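PDB 6MTZ: HepC.19480.a.B1 from Helicobacter pylori, which is of unknown function but is probably a DHH/DHHA1-family phosphoesterase that hydrolyses phosphate esters with the help of metal ions. Local coordinates for residues H13-D18 with Y22-V27; V27-Q30 with N34-C37; Q99-H104 with Y130-K135. All coordinates share one frame; numbering follows the deposited sequence.

From the N terminus, the chain leaves strand 10-15, passes through helix 19-29 and enters strand 35-39, parallel to and beside the first, a beta-alpha-beta unit. Contact 1 closes the turn from strand to helix across three residues, and contact 2 closes the return from helix to strand across another three. The two are in series and share Val27. Contact 3 comes later, joining strand 95-102 to helix 125-136 and closing over 25 intervening residues that include helix 108-111 and strand 117-119. None encloses or crosses another. All three reach the same five-stranded parallel sheet, and their helices also meet directly: Val27 CG1 lies 3.8 Å from Tyr130 CA.

Contact 1. Residues H13-D18 with Y22-V27; sequences HLSHID and YACQLV
Gln25 lies across the His13 imidazole, its CG over one face of the ring at 3.9 Å from the centroid, a CH-pi contact, while the terminal amide stands nearly upright to the ring (planes 87° apart). Its CG is placed beside the backbone N, opposite the carbonyl carbon (chi1 -67°), and from there the extended chain carries NE2 to the strand. NE2 donates to His13 O at 3.2 Å, a bent bond (N-H...O 138°) that arrives from above the carbonyl plane and not on a lone pair. Gln25 OE1 is met by Asn39 ND2, so both ends of the amide are engaged. The buried His13 ring is held by both nitrogens, ND1 with Ser28 OG and NE2 with Ser70 OG, which fixes its rotation. At its edge, CE1 comes within 3.4 Å of Cys24 O, close to the ring plane.

This is the strand-to-helix turn of a parallel alpha/beta domain, and its sequence, His-Ile-Asp-Leu-Asp-Gly, matches the first signature of the DHH family, which in relatives contributes to a metal site. Asp18 sits at the N-cap of helix 19-29: OD1 accepts from Gly21 N, and its backbone O accepts from Tyr22 N at 2.9 Å. The Tyr22 ring turns an edge to Ile17 O, which lies 3.0 Å from CE2 and near the ring plane; Ile17 CB adds a looser apolar contact at 4.1 Å from the same CE2. Ser15 OG is hydrogen-bonded to Gly21 O and to Ser70 OG, and it rests 3.7 Å from Cys24 CB, whose side chain is covered on helix 125-136 by Ala125, Thr126 and Val129.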
loop_
_atom_site.group_PDB
_atom_site.type_symbol
_atom_site.label_atom_id
_atom_site.label_comp_id
_atom_site.label_asym_id
_atom_site.label_seq_id
_atom_site.Cartn_x
_atom_site.Cartn_y
_atom_site.Cartn_z
ATOM N N HIS A 13 -4.080 -12.438 -1.198
ATOM C CA HIS A 13 -4.698 -11.854 -0.011
ATOM C C HIS A 13 -4.879 -10.352 -0.184
ATOM O O HIS A 13 -3.910 -9.587 -0.093
ATOM C CB HIS A 13 -3.885 -12.161 1.246
ATOM C CG HIS A 13 -4.533 -11.699 2.514
ATOM N ND1 HIS A 13 -3.931 -11.830 3.748
ATOM C CD2 HIS A 13 -5.727 -11.096 2.739
ATOM C CE1 HIS A 13 -4.724 -11.328 4.677
ATOM N NE2 HIS A 13 -5.822 -10.877 4.091
ATOM N N LEU A 14 -6.129 -9.936 -0.361
ATOM C CA LEU A 14 -6.503 -8.528 -0.468
ATOM C C LEU A 14 -7.073 -8.028 0.859
ATOM O O LEU A 14 -8.001 -8.645 1.412
ATOM C CB LEU A 14 -7.529 -8.344 -1.585
ATOM C CG LEU A 14 -8.278 -7.013 -1.595
ATOM C CD1 LEU A 14 -7.303 -5.851 -1.863
ATOM C CD2 LEU A 14 -9.452 -7.051 -2.599
ATOM N N SER A 15 -6.541 -6.901 1.352
ATOM C CA SER A 15 -6.965 -6.342 2.636
ATOM C C SER A 15 -6.985 -4.817 2.578
ATOM O O SER A 15 -6.492 -4.197 1.628
ATOM C CB SER A 15 -6.056 -6.805 3.791
ATOM O OG SER A 15 -6.693 -6.574 5.038
ATOM N N HIS A 16 -7.563 -4.216 3.617
ATOM C CA HIS A 16 -7.669 -2.759 3.727
ATOM C C HIS A 16 -6.283 -2.171 4.033
ATOM O O HIS A 16 -5.269 -2.868 3.988
ATOM C CB HIS A 16 -8.700 -2.404 4.791
ATOM C CG HIS A 16 -9.147 -0.970 4.779
ATOM N ND1 HIS A 16 -9.607 -0.344 3.644
ATOM C CD2 HIS A 16 -9.227 -0.051 5.774
ATOM C CE1 HIS A 16 -9.945 0.902 3.936
ATOM N NE2 HIS A 16 -9.727 1.105 5.220
ATOM N N ILE A 17 -6.220 -0.887 4.382
ATOM C CA ILE A 17 -4.943 -0.200 4.547
ATOM C C ILE A 17 -4.658 0.268 5.966
ATOM O O ILE A 17 -3.538 0.719 6.219
ATOM C CB ILE A 17 -4.809 1.000 3.585
ATOM C CG1 ILE A 17 -5.984 1.968 3.771
ATOM C CG2 ILE A 17 -4.663 0.521 2.147
ATOM C CD1 ILE A 17 -5.695 3.341 3.261
ATOM N N ASP A 18 -5.585 0.204 6.911
ATOM C CA ASP A 18 -5.253 0.751 8.227
ATOM C C ASP A 18 -4.590 -0.348 9.073
ATOM O O ASP A 18 -4.142 -1.368 8.541
ATOM C CB ASP A 18 -6.508 1.344 8.869
ATOM C CG ASP A 18 -7.625 0.324 8.979
ATOM O OD1 ASP A 18 -7.397 -0.854 8.636
ATOM O OD2 ASP A 18 -8.732 0.691 9.408
ATOM N N TYR A 22 -3.719 -4.072 7.664
ATOM C CA TYR A 22 -2.389 -4.637 7.456
ATOM C C TYR A 22 -2.080 -5.774 8.429
ATOM O O TYR A 22 -1.358 -6.703 8.070
ATOM C CB TYR A 22 -1.304 -3.551 7.557
ATOM C CG TYR A 22 -1.091 -2.794 6.271
ATOM C CD1 TYR A 22 -0.471 -3.394 5.184
ATOM C CD2 TYR A 22 -1.516 -1.481 6.133
ATOM C CE1 TYR A 22 -0.284 -2.710 4.003
ATOM C CE2 TYR A 22 -1.331 -0.785 4.947
ATOM C CZ TYR A 22 -0.718 -1.403 3.890
ATOM O OH TYR A 22 -0.526 -0.708 2.714
ATOM N N ALA A 23 -2.591 -5.711 9.659
ATOM C CA ALA A 23 -2.411 -6.823 10.593
ATOM C C ALA A 23 -2.998 -8.136 10.056
ATOM O O ALA A 23 -2.472 -9.221 10.349
ATOM C CB ALA A 23 -3.043 -6.456 11.937
ATOM N N CYS A 24 -4.090 -8.068 9.285
ATOM C CA CYS A 24 -4.598 -9.276 8.633
ATOM C C CYS A 24 -3.497 -9.951 7.833
ATOM O O CYS A 24 -3.401 -11.179 7.800
ATOM C CB CYS A 24 -5.781 -8.935 7.717
ATOM S SG CYS A 24 -7.266 -8.459 8.618
ATOM N N GLN A 25 -2.658 -9.159 7.174
ATOM C CA GLN A 25 -1.637 -9.707 6.295
ATOM C C GLN A 25 -0.377 -10.120 7.039
ATOM O O GLN A 25 0.318 -11.037 6.590
ATOM C CB GLN A 25 -1.310 -8.688 5.210
ATOM C CG GLN A 25 -2.490 -8.489 4.277
ATOM C CD GLN A 25 -2.290 -7.356 3.306
ATOM O OE1 GLN A 25 -1.706 -6.322 3.641
ATOM N NE2 GLN A 25 -2.790 -7.536 2.093
ATOM N N LEU A 26 -0.063 -9.469 8.167
ATOM C CA LEU A 26 0.924 -10.049 9.073
ATOM C C LEU A 26 0.490 -11.444 9.486
ATOM O O LEU A 26 1.292 -12.389 9.484
ATOM C CB LEU A 26 1.114 -9.164 10.308
ATOM C CG LEU A 26 2.174 -9.592 11.337
ATOM C CD1 LEU A 26 2.702 -8.383 12.081
ATOM C CD2 LEU A 26 1.637 -10.582 12.354
ATOM N N VAL A 27 -0.786 -11.591 9.828
ATOM C CA VAL A 27 -1.280 -12.881 10.288
ATOM C C VAL A 27 -1.190 -13.900 9.166
ATOM O O VAL A 27 -0.641 -14.993 9.345
ATOM C CB VAL A 27 -2.715 -12.744 10.822
ATOM C CG1 VAL A 27 -3.379 -14.125 10.930
ATOM C CG2 VAL A 27 -2.716 -12.023 12.182
#

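Contact 2. Residues V27-Q30 with N34-C37; sequences VSKQ and NIQC
With chi1 at 67°, Ser28 holds OG between its own backbone N and carbonyl carbon, while Ile35 CG1 lies anti to the backbone N (chi1 180°) and the chain stays extended to CD1 (chi2 166°), which sets that methyl against the hydroxyl. Ser28 OG comes within 3.3 Å of Ile35 CD1. Behind it, Ser28 CB lies 3.9 Å from Ile35 CD1. This is van der Waals packing of a methyl against an oxygen; the polar demands of OG are met by His13 ND1 and by Gln25 O, one turn earlier in the helix. The other branch of Ile35 serves Lys29: Lys29 CG makes a loose contact with Ile35 CG2 at 4.2 Å. Farther along, Lys29 CD reaches Cys37 SG only loosely, at 4.5 Å. Gln36, between the two inward residues, points away from the helix, and its NE2 donates to Cys37 O at 2.9 Å, in the carbonyl plane and on a lone pair. With 161 Å² buried in total, the contact is a modest one, and it packs the last turn of helix 19-29 onto edge strand 35-39, completing a beta-alpha-beta crossover between neighbouring parallel strands.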
loop_
_atom_site.group_PDB
_atom_site.type_symbol
_atom_site.label_atom_id
_atom_site.label_comp_id
_atom_site.label_asym_id
_atom_site.label_seq_id
_atom_site.Cartn_x
_atom_site.Cartn_y
_atom_site.Cartn_z
ATOM N N VAL A 27 -0.786 -11.591 9.828
ATOM C CA VAL A 27 -1.280 -12.881 10.288
ATOM C C VAL A 27 -1.190 -13.900 9.166
ATOM O O VAL A 27 -0.641 -14.993 9.345
ATOM C CB VAL A 27 -2.715 -12.744 10.822
ATOM C CG1 VAL A 27 -3.379 -14.125 10.930
ATOM C CG2 VAL A 27 -2.716 -12.023 12.182
ATOM N N SER A 28 -1.692 -13.548 7.976
ATOM C CA SER A 28 -1.732 -14.529 6.893
ATOM C C SER A 28 -0.338 -14.941 6.462
ATOM O O SER A 28 -0.141 -16.091 6.059
ATOM C CB SER A 28 -2.511 -14.003 5.690
ATOM O OG SER A 28 -1.850 -12.922 5.066
ATOM N N LYS A 29 0.640 -14.021 6.519
ATOM C CA LYS A 29 2.013 -14.412 6.166
ATOM C C LYS A 29 2.610 -15.389 7.175
ATOM O O LYS A 29 3.607 -16.052 6.868
ATOM C CB LYS A 29 2.921 -13.184 6.044
ATOM C CG LYS A 29 2.759 -12.432 4.729
ATOM C CD LYS A 29 3.090 -10.963 4.875
ATOM C CE LYS A 29 4.479 -10.686 4.385
ATOM N NZ LYS A 29 4.520 -10.831 2.924
ATOM N N GLN A 30 2.027 -15.503 8.367
ATOM C CA GLN A 30 2.504 -16.512 9.300
ATOM C C GLN A 30 2.051 -17.913 8.913
ATOM O O GLN A 30 2.592 -18.888 9.446
ATOM C CB GLN A 30 2.052 -16.160 10.719
ATOM C CG GLN A 30 2.694 -14.845 11.231
ATOM C CD GLN A 30 4.157 -15.019 11.635
ATOM O OE1 GLN A 30 4.516 -15.999 12.295
ATOM N NE2 GLN A 30 5.009 -14.075 11.227
ATOM N N ASN A 34 3.380 -19.519 0.125
ATOM C CA ASN A 34 3.190 -18.954 -1.208
ATOM C C ASN A 34 2.002 -18.000 -1.157
ATOM O O ASN A 34 0.856 -18.431 -1.308
ATOM C CB ASN A 34 2.976 -20.054 -2.228
ATOM C CG ASN A 34 3.858 -21.257 -1.973
ATOM O OD1 ASN A 34 3.366 -22.374 -1.786
ATOM N ND2 ASN A 34 5.171 -21.039 -1.965
ATOM N N ILE A 35 2.285 -16.708 -0.955
ATOM C CA ILE A 35 1.249 -15.692 -0.784
ATOM C C ILE A 35 1.677 -14.385 -1.444
ATOM O O ILE A 35 2.817 -13.937 -1.292
ATOM C CB ILE A 35 0.923 -15.456 0.706
ATOM C CG1 ILE A 35 -0.160 -14.384 0.855
ATOM C CG2 ILE A 35 2.172 -15.078 1.484
ATOM C CD1 ILE A 35 -0.793 -14.330 2.257
ATOM N N GLN A 36 0.749 -13.774 -2.179
ATOM C CA GLN A 36 0.896 -12.427 -2.712
ATOM C C GLN A 36 -0.191 -11.546 -2.107
ATOM O O GLN A 36 -1.375 -11.909 -2.131
ATOM C CB GLN A 36 0.794 -12.426 -4.243
ATOM C CG GLN A 36 0.782 -11.027 -4.871
ATOM C CD GLN A 36 2.075 -10.269 -4.634
ATOM O OE1 GLN A 36 3.125 -10.642 -5.155
ATOM N NE2 GLN A 36 2.006 -9.204 -3.834
ATOM N N CYS A 37 0.204 -10.396 -1.566
ATOM C CA CYS A 37 -0.724 -9.513 -0.883
ATOM C C CYS A 37 -1.076 -8.302 -1.743
ATOM O O CYS A 37 -0.318 -7.883 -2.619
ATOM C CB CYS A 37 -0.147 -9.038 0.449
ATOM S SG CYS A 37 -0.006 -10.301 1.698
#

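Contact 3. Residues Q99-H104 with Y130-K135; sequences QLLDHH and YEFLKK. With EDO (1,2-ethanediol), chain C.
One face of the Phe132 ring is covered by Gln99 CG, which stands 3.6 Å above the plane and off toward the rim; Leu101 CD1 reaches the ring obliquely. The aromatic side chain thus packs helix 125-136 onto strand 95-102 of the parallel sheet in an alpha/beta domain. The face contact qualifies as CH-pi, with Gln99 CG 3.9 Å from the centroid and 23° off the normal. A bend at chi2 (62°) turns the Gln99 amide forward along its own strand, its plane 61° from that of the ring, and NE2 donates to Leu100 O at 3.1 Å. Leu101 runs at about a right angle to Phe132, CD1 lying 3.9 Å from its CB. On the helix, a bound 1,2-ethanediol, probably from the crystallisation liquor, touches the edge of the Tyr130 ring and donates from O2 to Glu131 OE1; Glu131 OE2 forms a salt bridge with Arg123. Strand 95-102 ends at Asp102, first of the Asp-His-His sequence that names the DHH family, with both histidines in the loop. Asp102 OD2 accepts His104 N in an Asx turn, and OD1 takes His104 ND1 at 2.8 Å on its syn lone pair, within the imidazole plane.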
loop_
_atom_site.group_PDB
_atom_site.type_symbol
_atom_site.label_atom_id
_atom_site.label_comp_id
_atom_site.label_asym_id
_atom_site.label_seq_id
_atom_site.Cartn_x
_atom_site.Cartn_y
_atom_site.Cartn_z
ATOM N N GLN A 99 -12.639 -16.851 0.371
ATOM C CA GLN A 99 -13.145 -16.570 1.708
ATOM C C GLN A 99 -13.005 -15.080 1.983
ATOM O O GLN A 99 -11.891 -14.543 1.958
ATOM C CB GLN A 99 -12.394 -17.384 2.762
ATOM C CG GLN A 99 -12.918 -17.201 4.172
ATOM C CD GLN A 99 -14.350 -17.663 4.296
ATOM O OE1 GLN A 99 -14.628 -18.860 4.230
ATOM N NE2 GLN A 99 -15.275 -16.714 4.462
ATOM N N LEU A 100 -14.128 -14.419 2.239
ATOM C CA LEU A 100 -14.137 -13.022 2.657
ATOM C C LEU A 100 -14.451 -12.969 4.144
ATOM O O LEU A 100 -15.413 -13.597 4.599
ATOM C CB LEU A 100 -15.151 -12.192 1.856
ATOM C CG LEU A 100 -15.103 -10.667 2.110
ATOM C CD1 LEU A 100 -15.317 -9.852 0.842
ATOM C CD2 LEU A 100 -16.094 -10.207 3.188
ATOM N N LEU A 101 -13.636 -12.221 4.890
ATOM C CA LEU A 101 -13.779 -12.043 6.332
ATOM C C LEU A 101 -13.864 -10.556 6.627
ATOM O O LEU A 101 -12.951 -9.810 6.266
ATOM C CB LEU A 101 -12.587 -12.646 7.081
ATOM C CG LEU A 101 -12.326 -14.112 6.753
ATOM C CD1 LEU A 101 -10.997 -14.557 7.332
ATOM C CD2 LEU A 101 -13.486 -15.010 7.239
ATOM N N ASP A 102 -14.932 -10.123 7.300
ATOM C CA ASP A 102 -15.098 -8.695 7.556
ATOM C C ASP A 102 -16.048 -8.484 8.729
ATOM O O ASP A 102 -16.760 -9.399 9.156
ATOM C CB ASP A 102 -15.603 -7.946 6.312
ATOM C CG ASP A 102 -15.717 -6.442 6.548
ATOM O OD1 ASP A 102 -14.764 -5.879 7.121
ATOM O OD2 ASP A 102 -16.759 -5.837 6.212
ATOM N N HIS A 103 -16.067 -7.240 9.227
ATOM C CA HIS A 103 -16.841 -6.877 10.405
ATOM C C HIS A 103 -17.682 -5.610 10.228
ATOM O O HIS A 103 -18.182 -5.078 11.224
ATOM C CB HIS A 103 -15.900 -6.715 11.606
ATOM C CG HIS A 103 -15.061 -5.474 11.563
ATOM N ND1 HIS A 103 -15.516 -4.251 12.006
ATOM C CD2 HIS A 103 -13.789 -5.272 11.147
ATOM C CE1 HIS A 103 -14.564 -3.347 11.852
ATOM N NE2 HIS A 103 -13.505 -3.942 11.337
ATOM N N HIS A 104 -17.869 -5.124 8.999
ATOM C CA HIS A 104 -18.555 -3.858 8.737
ATOM C C HIS A 104 -20.035 -4.112 8.458
ATOM O O HIS A 104 -20.379 -4.779 7.477
ATOM C CB HIS A 104 -17.914 -3.127 7.549
ATOM C CG HIS A 104 -16.571 -2.528 7.841
ATOM N ND1 HIS A 104 -15.393 -3.231 7.702
ATOM C CD2 HIS A 104 -16.218 -1.280 8.234
ATOM C CE1 HIS A 104 -14.374 -2.447 8.014
ATOM N NE2 HIS A 104 -14.846 -1.259 8.338
ATOM N N TYR A 130 -7.299 -14.510 11.930
ATOM C CA TYR A 130 -6.454 -15.405 12.710
ATOM C C TYR A 130 -7.198 -16.687 13.063
ATOM O O TYR A 130 -6.677 -17.798 12.887
ATOM C CB TYR A 130 -5.944 -14.722 13.984
ATOM C CG TYR A 130 -5.137 -15.703 14.814
ATOM C CD1 TYR A 130 -3.900 -16.136 14.376
ATOM C CD2 TYR A 130 -5.658 -16.261 15.988
ATOM C CE1 TYR A 130 -3.156 -17.071 15.115
ATOM C CE2 TYR A 130 -4.930 -17.201 16.736
ATOM C CZ TYR A 130 -3.687 -17.608 16.288
ATOM O OH TYR A 130 -2.953 -18.535 17.002
ATOM N N GLU A 131 -8.429 -16.556 13.541
ATOM C CA GLU A 131 -9.146 -17.748 13.979
ATOM C C GLU A 131 -9.530 -18.622 12.793
ATOM O O GLU A 131 -9.473 -19.854 12.882
ATOM C CB GLU A 131 -10.353 -17.343 14.832
ATOM C CG GLU A 131 -9.901 -17.144 16.297
ATOM C CD GLU A 131 -10.775 -16.240 17.161
ATOM O OE1 GLU A 131 -10.350 -15.973 18.303
ATOM O OE2 GLU A 131 -11.860 -15.798 16.729
ATOM N N PHE A 132 -9.849 -18.013 11.651
ATOM C CA PHE A 132 -10.126 -18.810 10.458
ATOM C C PHE A 132 -8.880 -19.558 9.983
ATOM O O PHE A 132 -8.944 -20.750 9.670
ATOM C CB PHE A 132 -10.682 -17.922 9.337
ATOM C CG PHE A 132 -10.796 -18.626 8.015
ATOM C CD1 PHE A 132 -11.889 -19.453 7.740
ATOM C CD2 PHE A 132 -9.833 -18.457 7.040
ATOM C CE1 PHE A 132 -12.004 -20.092 6.514
ATOM C CE2 PHE A 132 -9.936 -19.107 5.807
ATOM C CZ PHE A 132 -11.006 -19.926 5.550
ATOM N N LEU A 133 -7.738 -18.870 9.891
ATOM C CA LEU A 133 -6.530 -19.552 9.431
ATOM C C LEU A 133 -6.083 -20.610 10.435
ATOM O O LEU A 133 -5.706 -21.723 10.046
ATOM C CB LEU A 133 -5.405 -18.535 9.167
ATOM C CG LEU A 133 -5.708 -17.527 8.053
ATOM C CD1 LEU A 133 -4.478 -16.673 7.720
ATOM C CD2 LEU A 133 -6.213 -18.258 6.808
ATOM N N LYS A 134 -6.118 -20.286 11.732
ATOM C CA LYS A 134 -5.657 -21.239 12.740
ATOM C C LYS A 134 -6.493 -22.514 12.720
ATOM O O LYS A 134 -5.961 -23.615 12.909
ATOM C CB LYS A 134 -5.691 -20.600 14.130
ATOM C CG LYS A 134 -5.047 -21.442 15.227
ATOM C CD LYS A 134 -3.525 -21.573 15.072
ATOM C CE LYS A 134 -2.948 -22.469 16.188
ATOM N NZ LYS A 134 -1.441 -22.602 16.161
ATOM N N LYS A 135 -7.805 -22.387 12.484
ATOM C CA LYS A 135 -8.657 -23.572 12.456
ATOM C C LYS A 135 -8.302 -24.506 11.305
ATOM O O LYS A 135 -8.495 -25.725 11.421
ATOM C CB LYS A 135 -10.141 -23.182 12.380
ATOM C CG LYS A 135 -10.698 -22.609 13.685
ATOM C CD LYS A 135 -12.091 -23.109 13.995
ATOM C CE LYS A 135 -13.152 -22.062 13.775
ATOM N NZ LYS A 135 -14.447 -22.483 14.403
HETATM C C1 EDO C . -5.954 -14.128 19.959
HETATM O O1 EDO C . -6.552 -13.477 21.088
HETATM C C2 EDO C . -7.000 -14.342 18.864
HETATM O O2 EDO C . -7.496 -15.685 18.878
#